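Local structure of sulfide-quinone reductase (Aquifex aeolicus, 3HYW) at residues T17-R22 and P64-F69; K29-S34 and E72-K77; E76-I81 and P257-S262; Y98-I103 and N288-G293. The protein oxidises hydrogen sulfide with FAD as cofactor, passing the electrons to a membrane quinone and building up polysulfide that is released as sulfur. All coordinates share one frame; numbering follows the deposited sequence.

Contact 1 of 4, residues T17-R22 and P64-F69; sequences TAYNLR and PLLPKF
Arg22 and Phe69 meet through a hydrogen bond from the arginine side chain to a main-chain carbonyl. From its CB on helix 12-24 the Arg22 chain leaves with CG trans to the backbone N (chi1 171°), then bends at the next two torsions so that CG and CD curl round Phe69 O, each 3.4 Å from it. NE then donates to Phe69 O at 2.9 Å, the carbonyl oxygen lying in the guanidinium plane. Beyond CZ the two terminal nitrogens serve other carbonyls, NH1 that of Leu28 and NH2 that of Asn70, and the three bonds fix the rotation of the group. Replacing this arginine by a leucine would probably leave the Phe69, Leu28 and Asn70 carbonyls without these donors and the loop less firmly held to the helix. One turn earlier, Tyr19 OH touches Leu65 CD2, Leu66 CD2 and Phe69 CE2 and is also hydrogen-bonded to Val393 O. Leu66 CD2 lies at the edge of the tyrosine ring, 3.8 Å from CE1, and the Phe69 ring is inclined to it at 66°. The loop between strands 59-61 and 71-74 thus lies against helix 12-24, with Ala18 and Leu66 both resting on Ile71 of the edge strand.

Contact 2 of 4, residues K29-S34 and E72-K77; sequences KITLIS and EFINEK. With FAD (flavin-adenine dinucleotide), chain G; SO4 (sulfate ion), chain N.
Lys29 and Glu72 open the pairing at the exposed end, their charged groups near each other but not in contact, Lys29 NZ being 4.9 Å from Glu72 OE1. Ile30 takes part through its carbonyl, which accepts from Glu72 N. Thr31 lies alongside Glu72, both side chains pointing the same way: OG1 donates to Glu72 OE1 at 2.7 Å, using the anti lone pair of that oxygen, and is also hydrogen-bonded to His4 NE2. With CG2 trans to the backbone N, the methyl of Thr31 is left to meet Ile74 CD1 at 3.6 Å. Leu32 is held to strand 71-74 by two main-chain bonds, its N to Glu72 O (2.7 Å) and its O from Ile74 N, the latter nearly straight at 172°. Its CD2 comes to the edge of the Phe73 ring, 3.7 Å from CE2, on the sheet face away from Thr31. Ile33 lies side by side with Ile74, and its CG2 touches Glu76 O at 3.2 Å. Ser34 closes the ladder, N bonding to Ile74 O while CB lies at the Phe73 edge; its OG is 3.2 Å from O3B of the FAD ribose. In the parallel sheet of the Rossmann-type FAD domain, with Ser34 in the FAD-binding site, strand 29-33 runs between strand 4-8 and the edge strand 71-74, with Ile30 and Leu32 against helix 12-24 and Ile33 and Ile74 against Ile96 of strand 95-97.

Contact 3 of 4, residues E76-I81 and P257-S262; sequences EKAESI and PEVVAS. With FAD (flavin-adenine dinucleotide), chain G; SO4 (sulfate ion), chain N.
Val259 packs against Ala78 and Ile81 of strand 78-82 from the first turn of a short helix that has Pro257 as its N-cap residue. Pro257 CB and the next two amides face a sulfate ion, probably from the crystallisation liquor: Glu258 N donates to O2 at 2.9 Å and Val259 N to O3. Lys77 NZ reaches sulfate O1 at 2.8 Å from the other segment, and Lys108 also binds this ion. An alanine in place of Lys77 would probably cost the sulfate one of its positive partners and uncover the adenine amino group that its CG lies against. Val259 is the apolar centre, its CG2, trans to the backbone N, lying 3.7 Å from Ile81 CG1 and 4.0 Å from Ala78 CB. Ser262 points toward the strand; its OG accepts from Ile81 N at 2.9 Å. Glu79 and Ser80 both face Thr89 in a classic beta bulge. Ala78 N binds FAD N1A at 2.9 Å, and FAD N6A donates to Ala78 O, a pair of main-chain bonds that reads the adenine edge in this FAD site.

Contact 4 of 4, residues Y98-I103 and N288-G293; sequences YDYLVI and NIFGVG
Leu101 and Ile103 join Asn288, Phe290 and Val292 in a compact run of main-chain bonds. Leu101 N donates to Asn288 O and Phe290 N to Leu101 O, both at 2.8 Å; Ile103 N to Phe290 O is almost straight, at 176°, and Val292 N to Ile103 O completes the ladder. On one face Ile103 CD1 meets Ile289 CG2 at 3.8 Å, while on the other Val102 CG1 touches Val292 CG2 at the same distance. Gly291 pairs with Ile103, its CA 3.4 Å from Ile103 O. Strands 100-103 and 289-291 are neighbours in the parallel sheet of the Rossmann-type FAD domain, strand 289-291 being its outermost member on this side and Phe290 and Val292 leaning on helix 314-332. The other end, before the strands pair, is more polar and partly exposed. Here Asn288 ND2 donates to Asp99 O at 2.9 Å from well above the carbonyl plane, though within its own amide plane, and is also bonded to Asn86 OD1. Asn288 CG sits between its backbone N and carbonyl carbon (chi1 67°), which turns the amide back over the Asp99 carbonyl, with ND2 at the Tyr98 ring edge. A water bridges Asn288 OD1 and Tyr98 OH, 2.8 Å from the latter, and Leu101 CB lies over the centre of the Tyr98 ring.

How the contacts relate
Contacts 2 and 4 lie at opposite margins of the same parallel sheet, their centres 13 Å apart and separated by strand 4-8. Contact 1 lies on the helix side: Ile30 CD1 packs against Arg22 N at 3.7 Å, and Thr17 OG1 lies 3.5 Å from Val292 CG2 of contact 4. Contact 3 continues contact 2 through the shared Glu76 and Lys77, and both touch FAD and the sulfate. It also meets contact 4, where Val260 CG2 is 3.6 Å from Ile103 CG2. Around the cofactor, contact 2 brings Ser34 to the ribose, contact 3 binds the adenine, and Gly293 of contact 4 touches FAD, whereas the side chain of Leu66 in contact 1 stays about 10 Å from it.

Contact 1 of 4, residues T17-R22 and P64-F69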
# COMPACT_ATOMS: atom_id res chain seq x y z
N THR A 17 -12.03 28.76 -27.59
CA THR A 17 -13.35 28.93 -28.21
C THR A 17 -13.31 29.95 -29.35
O THR A 17 -13.80 29.67 -30.44
CB THR A 17 -14.45 29.28 -27.17
OG1 THR A 17 -14.30 28.45 -26.01
CG2 THR A 17 -15.84 29.04 -27.77
N ALA A 18 -12.73 31.12 -29.11
CA ALA A 18 -12.58 32.15 -30.15
C ALA A 18 -11.82 31.65 -31.39
O ALA A 18 -12.27 31.89 -32.51
CB ALA A 18 -11.93 33.40 -29.59
N TYR A 19 -10.69 30.98 -31.18
CA TYR A 19 -9.91 30.44 -32.30
C TYR A 19 -10.66 29.32 -33.02
O TYR A 19 -10.64 29.26 -34.25
CB TYR A 19 -8.54 29.93 -31.84
CG TYR A 19 -7.50 30.99 -31.47
CD1 TYR A 19 -7.86 32.32 -31.24
CD2 TYR A 19 -6.16 30.64 -31.30
CE1 TYR A 19 -6.91 33.28 -30.88
CE2 TYR A 19 -5.21 31.58 -30.94
CZ TYR A 19 -5.58 32.89 -30.73
OH TYR A 19 -4.63 33.81 -30.37
N ASN A 20 -11.34 28.46 -32.26
CA ASN A 20 -12.11 27.36 -32.87
C ASN A 20 -13.22 27.92 -33.76
O ASN A 20 -13.40 27.47 -34.89
CB ASN A 20 -12.73 26.44 -31.81
CG ASN A 20 -11.74 25.44 -31.23
OD1 ASN A 20 -10.89 24.89 -31.92
ND2 ASN A 20 -11.88 25.19 -29.93
N LEU A 21 -13.94 28.92 -33.25
CA LEU A 21 -14.97 29.63 -34.01
C LEU A 21 -14.42 30.31 -35.26
O LEU A 21 -15.04 30.23 -36.33
CB LEU A 21 -15.67 30.65 -33.12
CG LEU A 21 -16.71 30.12 -32.13
CD1 LEU A 21 -17.06 31.21 -31.13
CD2 LEU A 21 -17.96 29.61 -32.85
N ARG A 22 -13.27 30.97 -35.12
CA ARG A 22 -12.67 31.68 -36.24
C ARG A 22 -12.26 30.75 -37.38
O ARG A 22 -12.47 31.06 -38.56
CB ARG A 22 -11.48 32.54 -35.77
CG ARG A 22 -10.62 33.17 -36.89
CD ARG A 22 -11.44 34.04 -37.89
NE ARG A 22 -11.97 35.27 -37.29
CZ ARG A 22 -13.25 35.62 -37.25
NH1 ARG A 22 -14.20 34.84 -37.78
NH2 ARG A 22 -13.61 36.77 -36.69
N PRO A 64 -2.05 43.25 -29.70
CA PRO A 64 -1.48 43.23 -31.05
C PRO A 64 -1.67 41.90 -31.79
O PRO A 64 -1.43 41.83 -32.99
CB PRO A 64 0.01 43.50 -30.81
CG PRO A 64 0.27 43.06 -29.42
CD PRO A 64 -1.02 43.04 -28.66
N LEU A 65 -2.10 40.87 -31.07
CA LEU A 65 -2.21 39.53 -31.62
C LEU A 65 -3.58 39.22 -32.23
O LEU A 65 -3.66 38.79 -33.37
CB LEU A 65 -1.87 38.50 -30.54
CG LEU A 65 -1.97 37.03 -30.95
CD1 LEU A 65 -0.86 36.66 -31.92
CD2 LEU A 65 -1.95 36.16 -29.72
N LEU A 66 -4.64 39.44 -31.46
CA LEU A 66 -5.99 39.01 -31.87
C LEU A 66 -6.55 39.59 -33.19
O LEU A 66 -7.24 38.87 -33.91
CB LEU A 66 -6.99 39.11 -30.71
CG LEU A 66 -6.61 38.31 -29.45
CD1 LEU A 66 -7.65 38.46 -28.36
CD2 LEU A 66 -6.38 36.84 -29.77
N PRO A 67 -6.27 40.89 -33.50
CA PRO A 67 -6.66 41.45 -34.81
C PRO A 67 -6.10 40.69 -36.03
O PRO A 67 -6.75 40.66 -37.07
CB PRO A 67 -6.07 42.87 -34.77
CG PRO A 67 -6.01 43.19 -33.32
CD PRO A 67 -5.62 41.91 -32.66
N LYS A 68 -4.93 40.08 -35.88
CA LYS A 68 -4.33 39.26 -36.93
C LYS A 68 -5.22 38.06 -37.29
O LYS A 68 -5.10 37.51 -38.39
CB LYS A 68 -2.94 38.77 -36.51
CG LYS A 68 -1.93 39.91 -36.35
CD LYS A 68 -0.56 39.41 -35.95
CE LYS A 68 0.46 40.53 -36.03
NZ LYS A 68 1.85 40.05 -35.81
N PHE A 69 -6.10 37.69 -36.37
CA PHE A 69 -7.04 36.59 -36.57
C PHE A 69 -8.47 37.11 -36.71
O PHE A 69 -9.43 36.36 -36.52
CB PHE A 69 -6.90 35.56 -35.44
CG PHE A 69 -5.48 35.14 -35.18
CD1 PHE A 69 -4.67 34.70 -36.24
CD2 PHE A 69 -4.94 35.21 -33.91
CE1 PHE A 69 -3.34 34.32 -36.01
CE2 PHE A 69 -3.62 34.83 -33.67
CZ PHE A 69 -2.82 34.39 -34.73

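Contact 2 of 4, residues K29-S34 and E72-K77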
# COMPACT_ATOMS: atom_id res chain seq x y z
N LYS A 29 -18.21 37.40 -36.93
CA LYS A 29 -17.66 38.48 -36.11
C LYS A 29 -17.45 37.96 -34.68
O LYS A 29 -18.35 37.35 -34.10
CB LYS A 29 -18.55 39.72 -36.12
CG LYS A 29 -17.93 40.93 -35.41
CD LYS A 29 -18.88 42.13 -35.39
CE LYS A 29 -18.29 43.27 -34.56
NZ LYS A 29 -19.27 44.37 -34.32
N ILE A 30 -16.26 38.17 -34.15
CA ILE A 30 -15.89 37.65 -32.83
C ILE A 30 -15.21 38.73 -32.00
O ILE A 30 -14.23 39.33 -32.44
CB ILE A 30 -14.97 36.39 -32.92
CG1 ILE A 30 -15.65 35.28 -33.73
CG2 ILE A 30 -14.59 35.90 -31.52
CD1 ILE A 30 -14.71 34.20 -34.21
N THR A 31 -15.74 38.97 -30.81
CA THR A 31 -15.18 39.92 -29.89
C THR A 31 -14.80 39.19 -28.61
O THR A 31 -15.61 38.47 -28.02
CB THR A 31 -16.18 41.06 -29.58
OG1 THR A 31 -16.57 41.70 -30.80
CG2 THR A 31 -15.56 42.10 -28.64
N LEU A 32 -13.55 39.37 -28.19
CA LEU A 32 -13.08 38.82 -26.93
C LEU A 32 -12.86 39.95 -25.94
O LEU A 32 -12.15 40.93 -26.23
CB LEU A 32 -11.80 38.01 -27.13
CG LEU A 32 -11.33 37.13 -25.96
CD1 LEU A 32 -10.83 35.77 -26.46
CD2 LEU A 32 -10.24 37.82 -25.16
N ILE A 33 -13.49 39.81 -24.77
CA ILE A 33 -13.37 40.78 -23.68
C ILE A 33 -12.60 40.13 -22.54
O ILE A 33 -13.01 39.09 -22.03
CB ILE A 33 -14.77 41.23 -23.16
CG1 ILE A 33 -15.65 41.76 -24.30
CG2 ILE A 33 -14.61 42.27 -22.06
CD1 ILE A 33 -17.10 42.02 -23.90
N SER A 34 -11.50 40.75 -22.12
CA SER A 34 -10.73 40.26 -20.98
C SER A 34 -10.12 41.40 -20.16
O SER A 34 -9.67 42.40 -20.72
CB SER A 34 -9.62 39.32 -21.44
OG SER A 34 -9.07 38.61 -20.35
N GLU A 72 -11.77 40.98 -32.44
CA GLU A 72 -11.74 42.26 -31.74
C GLU A 72 -11.43 42.02 -30.26
O GLU A 72 -12.09 41.21 -29.62
CB GLU A 72 -13.06 43.01 -31.92
CG GLU A 72 -13.13 44.35 -31.19
CD GLU A 72 -14.53 44.93 -31.14
OE1 GLU A 72 -15.51 44.15 -31.20
OE2 GLU A 72 -14.66 46.17 -31.02
N PHE A 73 -10.42 42.71 -29.74
CA PHE A 73 -10.05 42.60 -28.34
C PHE A 73 -10.46 43.86 -27.57
O PHE A 73 -10.09 44.97 -27.95
CB PHE A 73 -8.55 42.35 -28.19
CG PHE A 73 -8.09 42.14 -26.77
CD1 PHE A 73 -7.11 42.96 -26.21
CD2 PHE A 73 -8.63 41.11 -25.99
CE1 PHE A 73 -6.67 42.75 -24.90
CE2 PHE A 73 -8.21 40.91 -24.68
CZ PHE A 73 -7.22 41.73 -24.13
N ILE A 74 -11.23 43.67 -26.51
CA ILE A 74 -11.56 44.73 -25.58
C ILE A 74 -10.89 44.42 -24.25
O ILE A 74 -11.27 43.47 -23.56
CB ILE A 74 -13.10 44.89 -25.41
CG1 ILE A 74 -13.75 45.26 -26.75
CG2 ILE A 74 -13.43 45.97 -24.35
CD1 ILE A 74 -15.26 45.16 -26.77
N ASN A 75 -9.87 45.20 -23.91
CA ASN A 75 -9.15 45.01 -22.66
C ASN A 75 -9.87 45.72 -21.51
O ASN A 75 -9.43 46.76 -21.02
CB ASN A 75 -7.70 45.48 -22.77
CG ASN A 75 -6.86 45.10 -21.56
OD1 ASN A 75 -7.23 44.20 -20.79
ND2 ASN A 75 -5.74 45.78 -21.38
N GLU A 76 -11.00 45.13 -21.11
CA GLU A 76 -11.81 45.62 -20.01
C GLU A 76 -12.41 44.44 -19.29
O GLU A 76 -12.59 43.37 -19.87
CB GLU A 76 -12.98 46.45 -20.54
CG GLU A 76 -12.66 47.85 -20.93
CD GLU A 76 -13.91 48.68 -21.02
OE1 GLU A 76 -14.48 49.01 -19.96
OE2 GLU A 76 -14.33 49.01 -22.15
N LYS A 77 -12.72 44.65 -18.02
CA LYS A 77 -13.52 43.70 -17.26
C LYS A 77 -14.96 43.77 -17.75
O LYS A 77 -15.54 44.86 -17.84
CB LYS A 77 -13.42 44.05 -15.78
CG LYS A 77 -14.12 43.09 -14.83
CD LYS A 77 -14.03 43.63 -13.41
CE LYS A 77 -15.39 43.66 -12.75
NZ LYS A 77 -15.30 43.91 -11.28
PA FAD G . -8.21 31.18 -17.21
O1A FAD G . -7.26 30.51 -18.17
O2A FAD G . -7.74 31.53 -15.84
O5B FAD G . -8.74 32.48 -17.96
C5B FAD G . -9.78 33.32 -17.47
C4B FAD G . -9.65 34.65 -18.19
O4B FAD G . -10.80 35.46 -17.94
C3B FAD G . -8.46 35.44 -17.67
O3B FAD G . -7.81 36.07 -18.78
C2B FAD G . -9.10 36.48 -16.76
O2B FAD G . -8.30 37.66 -16.67
C1B FAD G . -10.41 36.75 -17.47
N9A FAD G . -11.49 37.31 -16.62
C8A FAD G . -11.79 36.98 -15.35
N7A FAD G . -12.86 37.72 -14.95
C5A FAD G . -13.22 38.51 -15.99
C6A FAD G . -14.22 39.47 -16.18
N6A FAD G . -15.09 39.76 -15.18
N1A FAD G . -14.32 40.11 -17.37
C2A FAD G . -13.46 39.83 -18.37
N3A FAD G . -12.49 38.92 -18.22
C4A FAD G . -12.35 38.25 -17.04
N1 FAD G . -4.58 22.25 -16.08
C2 FAD G . -3.89 21.28 -16.74
O2 FAD G . -4.47 20.57 -17.58
N3 FAD G . -2.57 21.06 -16.50
C4 FAD G . -1.91 21.81 -15.60
O4 FAD G . -0.59 21.60 -15.34
C4X FAD G . -2.59 22.81 -14.91
N5 FAD G . -1.93 23.55 -14.00
C5X FAD G . -2.57 24.53 -13.32
C6 FAD G . -1.85 25.30 -12.40
C7 FAD G . -2.49 26.31 -11.68
C7M FAD G . -1.68 27.11 -10.68
C8 FAD G . -3.85 26.55 -11.90
C8M FAD G . -4.60 27.63 -11.14
C9 FAD G . -4.55 25.77 -12.82
C9A FAD G . -3.92 24.76 -13.56
N10 FAD G . -4.60 24.01 -14.48
C10 FAD G . -3.95 23.03 -15.15
C1' FAD G . -6.05 24.21 -14.67
C2' FAD G . -6.58 24.94 -15.89
O2' FAD G . -6.00 24.40 -17.08
C3' FAD G . -6.34 26.44 -15.72
O3' FAD G . -7.00 26.89 -14.51
C4' FAD G . -6.86 27.22 -16.91
O4' FAD G . -6.25 28.52 -16.89
C5' FAD G . -8.38 27.35 -16.87
O5' FAD G . -8.85 28.01 -18.05
P FAD G . -10.04 29.09 -18.02
O1P FAD G . -10.21 29.61 -19.42
O2P FAD G . -11.25 28.52 -17.29
O3P FAD G . -9.51 30.26 -17.04
S SO4 N . -15.97 39.89 -11.57
O1 SO4 N . -15.55 41.18 -11.06
O2 SO4 N . -16.27 39.04 -10.42
O3 SO4 N . -17.16 40.04 -12.42
O4 SO4 N . -14.88 39.32 -12.35

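Contact 3 of 4, residues E76-I81 and P257-S262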
# COMPACT_ATOMS: atom_id res chain seq x y z
N GLU A 76 -11.00 45.13 -21.11
CA GLU A 76 -11.81 45.62 -20.01
C GLU A 76 -12.41 44.44 -19.29
O GLU A 76 -12.59 43.37 -19.87
CB GLU A 76 -12.98 46.45 -20.54
CG GLU A 76 -12.66 47.85 -20.93
CD GLU A 76 -13.91 48.68 -21.02
OE1 GLU A 76 -14.48 49.01 -19.96
OE2 GLU A 76 -14.33 49.01 -22.15
N LYS A 77 -12.72 44.65 -18.02
CA LYS A 77 -13.52 43.70 -17.26
C LYS A 77 -14.96 43.77 -17.75
O LYS A 77 -15.54 44.86 -17.84
CB LYS A 77 -13.42 44.05 -15.78
CG LYS A 77 -14.12 43.09 -14.83
CD LYS A 77 -14.03 43.63 -13.41
CE LYS A 77 -15.39 43.66 -12.75
NZ LYS A 77 -15.30 43.91 -11.28
N ALA A 78 -15.54 42.61 -18.08
CA ALA A 78 -16.98 42.52 -18.29
C ALA A 78 -17.68 42.62 -16.94
O ALA A 78 -17.37 41.87 -16.01
CB ALA A 78 -17.34 41.23 -18.99
N GLU A 79 -18.62 43.55 -16.84
CA GLU A 79 -19.25 43.91 -15.56
C GLU A 79 -20.60 43.21 -15.37
O GLU A 79 -20.88 42.67 -14.29
CB GLU A 79 -19.41 45.43 -15.47
CG GLU A 79 -20.04 45.94 -14.18
CD GLU A 79 -20.18 47.45 -14.16
OE1 GLU A 79 -21.07 47.99 -14.86
OE2 GLU A 79 -19.40 48.10 -13.43
N SER A 80 -21.44 43.23 -16.40
CA SER A 80 -22.72 42.55 -16.32
C SER A 80 -23.17 41.95 -17.64
O SER A 80 -22.65 42.29 -18.71
CB SER A 80 -23.81 43.48 -15.73
OG SER A 80 -24.13 44.54 -16.60
N ILE A 81 -24.13 41.04 -17.55
CA ILE A 81 -24.74 40.38 -18.70
C ILE A 81 -26.25 40.53 -18.57
O ILE A 81 -26.83 40.18 -17.53
CB ILE A 81 -24.37 38.87 -18.75
CG1 ILE A 81 -22.86 38.67 -18.91
CG2 ILE A 81 -25.15 38.16 -19.87
CD1 ILE A 81 -22.38 37.27 -18.55
N PRO A 257 -17.87 34.53 -11.01
CA PRO A 257 -17.70 35.97 -10.90
C PRO A 257 -19.03 36.70 -10.79
O PRO A 257 -20.10 36.11 -10.98
CB PRO A 257 -17.01 36.32 -12.21
CG PRO A 257 -17.63 35.37 -13.20
CD PRO A 257 -17.93 34.10 -12.42
N GLU A 258 -18.95 38.00 -10.49
CA GLU A 258 -20.13 38.84 -10.39
C GLU A 258 -20.82 39.06 -11.73
O GLU A 258 -22.03 39.23 -11.79
CB GLU A 258 -19.78 40.16 -9.72
CG GLU A 258 -19.38 40.00 -8.27
CD GLU A 258 -20.48 39.37 -7.43
OE1 GLU A 258 -21.51 40.04 -7.22
OE2 GLU A 258 -20.31 38.21 -6.97
N VAL A 259 -20.04 39.05 -12.81
CA VAL A 259 -20.61 39.18 -14.16
C VAL A 259 -21.59 38.04 -14.46
O VAL A 259 -22.63 38.26 -15.09
CB VAL A 259 -19.50 39.30 -15.27
CG1 VAL A 259 -18.64 38.06 -15.34
CG2 VAL A 259 -20.12 39.60 -16.63
N VAL A 260 -21.27 36.83 -14.00
CA VAL A 260 -22.18 35.70 -14.15
C VAL A 260 -23.41 35.88 -13.25
O VAL A 260 -24.54 35.74 -13.71
CB VAL A 260 -21.47 34.34 -13.91
CG1 VAL A 260 -22.47 33.20 -13.90
CG2 VAL A 260 -20.46 34.09 -15.01
N ALA A 261 -23.17 36.20 -11.98
CA ALA A 261 -24.24 36.50 -11.02
C ALA A 261 -25.24 37.55 -11.54
O ALA A 261 -26.43 37.48 -11.24
CB ALA A 261 -23.65 36.94 -9.68
N SER A 262 -24.75 38.49 -12.34
CA SER A 262 -25.58 39.56 -12.89
C SER A 262 -26.66 39.07 -13.88
O SER A 262 -27.66 39.75 -14.09
CB SER A 262 -24.71 40.64 -13.54
OG SER A 262 -24.17 40.19 -14.77
PA FAD G . -8.21 31.18 -17.21
O1A FAD G . -7.26 30.51 -18.17
O2A FAD G . -7.74 31.53 -15.84
O5B FAD G . -8.74 32.48 -17.96
C5B FAD G . -9.78 33.32 -17.47
C4B FAD G . -9.65 34.65 -18.19
O4B FAD G . -10.80 35.46 -17.94
C3B FAD G . -8.46 35.44 -17.67
O3B FAD G . -7.81 36.07 -18.78
C2B FAD G . -9.10 36.48 -16.76
O2B FAD G . -8.30 37.66 -16.67
C1B FAD G . -10.41 36.75 -17.47
N9A FAD G . -11.49 37.31 -16.62
C8A FAD G . -11.79 36.98 -15.35
N7A FAD G . -12.86 37.72 -14.95
C5A FAD G . -13.22 38.51 -15.99
C6A FAD G . -14.22 39.47 -16.18
N6A FAD G . -15.09 39.76 -15.18
N1A FAD G . -14.32 40.11 -17.37
C2A FAD G . -13.46 39.83 -18.37
N3A FAD G . -12.49 38.92 -18.22
C4A FAD G . -12.35 38.25 -17.04
N1 FAD G . -4.58 22.25 -16.08
C2 FAD G . -3.89 21.28 -16.74
O2 FAD G . -4.47 20.57 -17.58
N3 FAD G . -2.57 21.06 -16.50
C4 FAD G . -1.91 21.81 -15.60
O4 FAD G . -0.59 21.60 -15.34
C4X FAD G . -2.59 22.81 -14.91
N5 FAD G . -1.93 23.55 -14.00
C5X FAD G . -2.57 24.53 -13.32
C6 FAD G . -1.85 25.30 -12.40
C7 FAD G . -2.49 26.31 -11.68
C7M FAD G . -1.68 27.11 -10.68
C8 FAD G . -3.85 26.55 -11.90
C8M FAD G . -4.60 27.63 -11.14
C9 FAD G . -4.55 25.77 -12.82
C9A FAD G . -3.92 24.76 -13.56
N10 FAD G . -4.60 24.01 -14.48
C10 FAD G . -3.95 23.03 -15.15
C1' FAD G . -6.05 24.21 -14.67
C2' FAD G . -6.58 24.94 -15.89
O2' FAD G . -6.00 24.40 -17.08
C3' FAD G . -6.34 26.44 -15.72
O3' FAD G . -7.00 26.89 -14.51
C4' FAD G . -6.86 27.22 -16.91
O4' FAD G . -6.25 28.52 -16.89
C5' FAD G . -8.38 27.35 -16.87
O5' FAD G . -8.85 28.01 -18.05
P FAD G . -10.04 29.09 -18.02
O1P FAD G . -10.21 29.61 -19.42
O2P FAD G . -11.25 28.52 -17.29
O3P FAD G . -9.51 30.26 -17.04
S SO4 N . -15.97 39.89 -11.57
O1 SO4 N . -15.55 41.18 -11.06
O2 SO4 N . -16.27 39.04 -10.42
O3 SO4 N . -17.16 40.04 -12.42
O4 SO4 N . -14.88 39.32 -12.35

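Contact 4 of 4, residues Y98-I103 and N288-G293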
# COMPACT_ATOMS: atom_id res chain seq x y z
N TYR A 98 -24.74 40.84 -28.51
CA TYR A 98 -24.28 39.55 -29.04
C TYR A 98 -25.41 38.71 -29.61
O TYR A 98 -26.57 38.85 -29.21
CB TYR A 98 -23.51 38.76 -27.96
CG TYR A 98 -24.32 38.35 -26.75
CD1 TYR A 98 -24.24 39.07 -25.56
CD2 TYR A 98 -25.16 37.23 -26.80
CE1 TYR A 98 -24.99 38.69 -24.44
CE2 TYR A 98 -25.91 36.84 -25.69
CZ TYR A 98 -25.82 37.57 -24.51
OH TYR A 98 -26.56 37.20 -23.42
N ASP A 99 -25.06 37.85 -30.56
CA ASP A 99 -25.96 36.81 -31.04
C ASP A 99 -25.72 35.55 -30.22
O ASP A 99 -26.67 34.82 -29.89
CB ASP A 99 -25.71 36.55 -32.53
CG ASP A 99 -26.04 37.76 -33.39
OD1 ASP A 99 -27.12 38.35 -33.18
OD2 ASP A 99 -25.23 38.13 -34.26
N TYR A 100 -24.46 35.30 -29.89
CA TYR A 100 -24.07 34.20 -29.00
C TYR A 100 -23.05 34.72 -27.99
O TYR A 100 -22.25 35.58 -28.32
CB TYR A 100 -23.49 33.03 -29.78
CG TYR A 100 -24.40 32.49 -30.86
CD1 TYR A 100 -25.23 31.39 -30.63
CD2 TYR A 100 -24.43 33.09 -32.12
CE1 TYR A 100 -26.08 30.92 -31.62
CE2 TYR A 100 -25.28 32.63 -33.11
CZ TYR A 100 -26.09 31.54 -32.86
OH TYR A 100 -26.92 31.08 -33.87
N LEU A 101 -23.09 34.17 -26.78
CA LEU A 101 -22.17 34.57 -25.72
C LEU A 101 -21.44 33.35 -25.15
O LEU A 101 -22.07 32.35 -24.81
CB LEU A 101 -22.92 35.29 -24.58
CG LEU A 101 -22.11 35.65 -23.33
CD1 LEU A 101 -21.20 36.83 -23.62
CD2 LEU A 101 -23.00 35.94 -22.14
N VAL A 102 -20.12 33.46 -25.04
CA VAL A 102 -19.31 32.44 -24.38
C VAL A 102 -18.69 33.01 -23.10
O VAL A 102 -17.91 33.97 -23.14
CB VAL A 102 -18.17 31.91 -25.30
CG1 VAL A 102 -17.35 30.84 -24.58
CG2 VAL A 102 -18.73 31.37 -26.60
N ILE A 103 -19.06 32.42 -21.97
CA ILE A 103 -18.51 32.84 -20.68
C ILE A 103 -17.34 31.94 -20.31
O ILE A 103 -17.50 30.72 -20.14
CB ILE A 103 -19.58 32.84 -19.56
CG1 ILE A 103 -20.80 33.66 -20.01
CG2 ILE A 103 -18.98 33.39 -18.25
CD1 ILE A 103 -22.03 33.51 -19.13
N ASN A 288 -28.43 30.62 -26.38
CA ASN A 288 -27.31 31.30 -27.03
C ASN A 288 -26.18 31.67 -26.07
O ASN A 288 -25.23 32.37 -26.45
CB ASN A 288 -27.80 32.53 -27.82
CG ASN A 288 -28.35 33.64 -26.93
OD1 ASN A 288 -28.88 33.38 -25.85
ND2 ASN A 288 -28.23 34.88 -27.39
N ILE A 289 -26.28 31.20 -24.83
CA ILE A 289 -25.21 31.36 -23.83
C ILE A 289 -24.53 30.01 -23.57
O ILE A 289 -25.20 29.01 -23.33
CB ILE A 289 -25.72 31.97 -22.50
CG1 ILE A 289 -26.28 33.38 -22.72
CG2 ILE A 289 -24.59 32.00 -21.45
CD1 ILE A 289 -26.87 34.04 -21.47
N PHE A 290 -23.20 30.02 -23.64
CA PHE A 290 -22.40 28.83 -23.43
C PHE A 290 -21.35 29.15 -22.36
O PHE A 290 -20.95 30.31 -22.19
CB PHE A 290 -21.72 28.39 -24.74
CG PHE A 290 -22.69 27.96 -25.82
CD1 PHE A 290 -23.31 28.91 -26.63
CD2 PHE A 290 -22.98 26.62 -26.02
CE1 PHE A 290 -24.21 28.52 -27.61
CE2 PHE A 290 -23.87 26.22 -27.01
CZ PHE A 290 -24.49 27.16 -27.80
N GLY A 291 -20.93 28.13 -21.61
CA GLY A 291 -19.86 28.30 -20.64
C GLY A 291 -18.70 27.39 -21.00
O GLY A 291 -18.91 26.24 -21.41
N VAL A 292 -17.48 27.89 -20.86
CA VAL A 292 -16.29 27.09 -21.15
C VAL A 292 -15.26 27.32 -20.05
O VAL A 292 -15.01 28.46 -19.68
CB VAL A 292 -15.66 27.45 -22.54
CG1 VAL A 292 -14.36 26.69 -22.78
CG2 VAL A 292 -16.63 27.18 -23.67
N GLY A 293 -14.70 26.24 -19.52
CA GLY A 293 -13.64 26.36 -18.53
C GLY A 293 -14.04 26.16 -17.09
O GLY A 293 -15.06 25.53 -16.79
O HOH W 1 -28.74 35.48 -23.84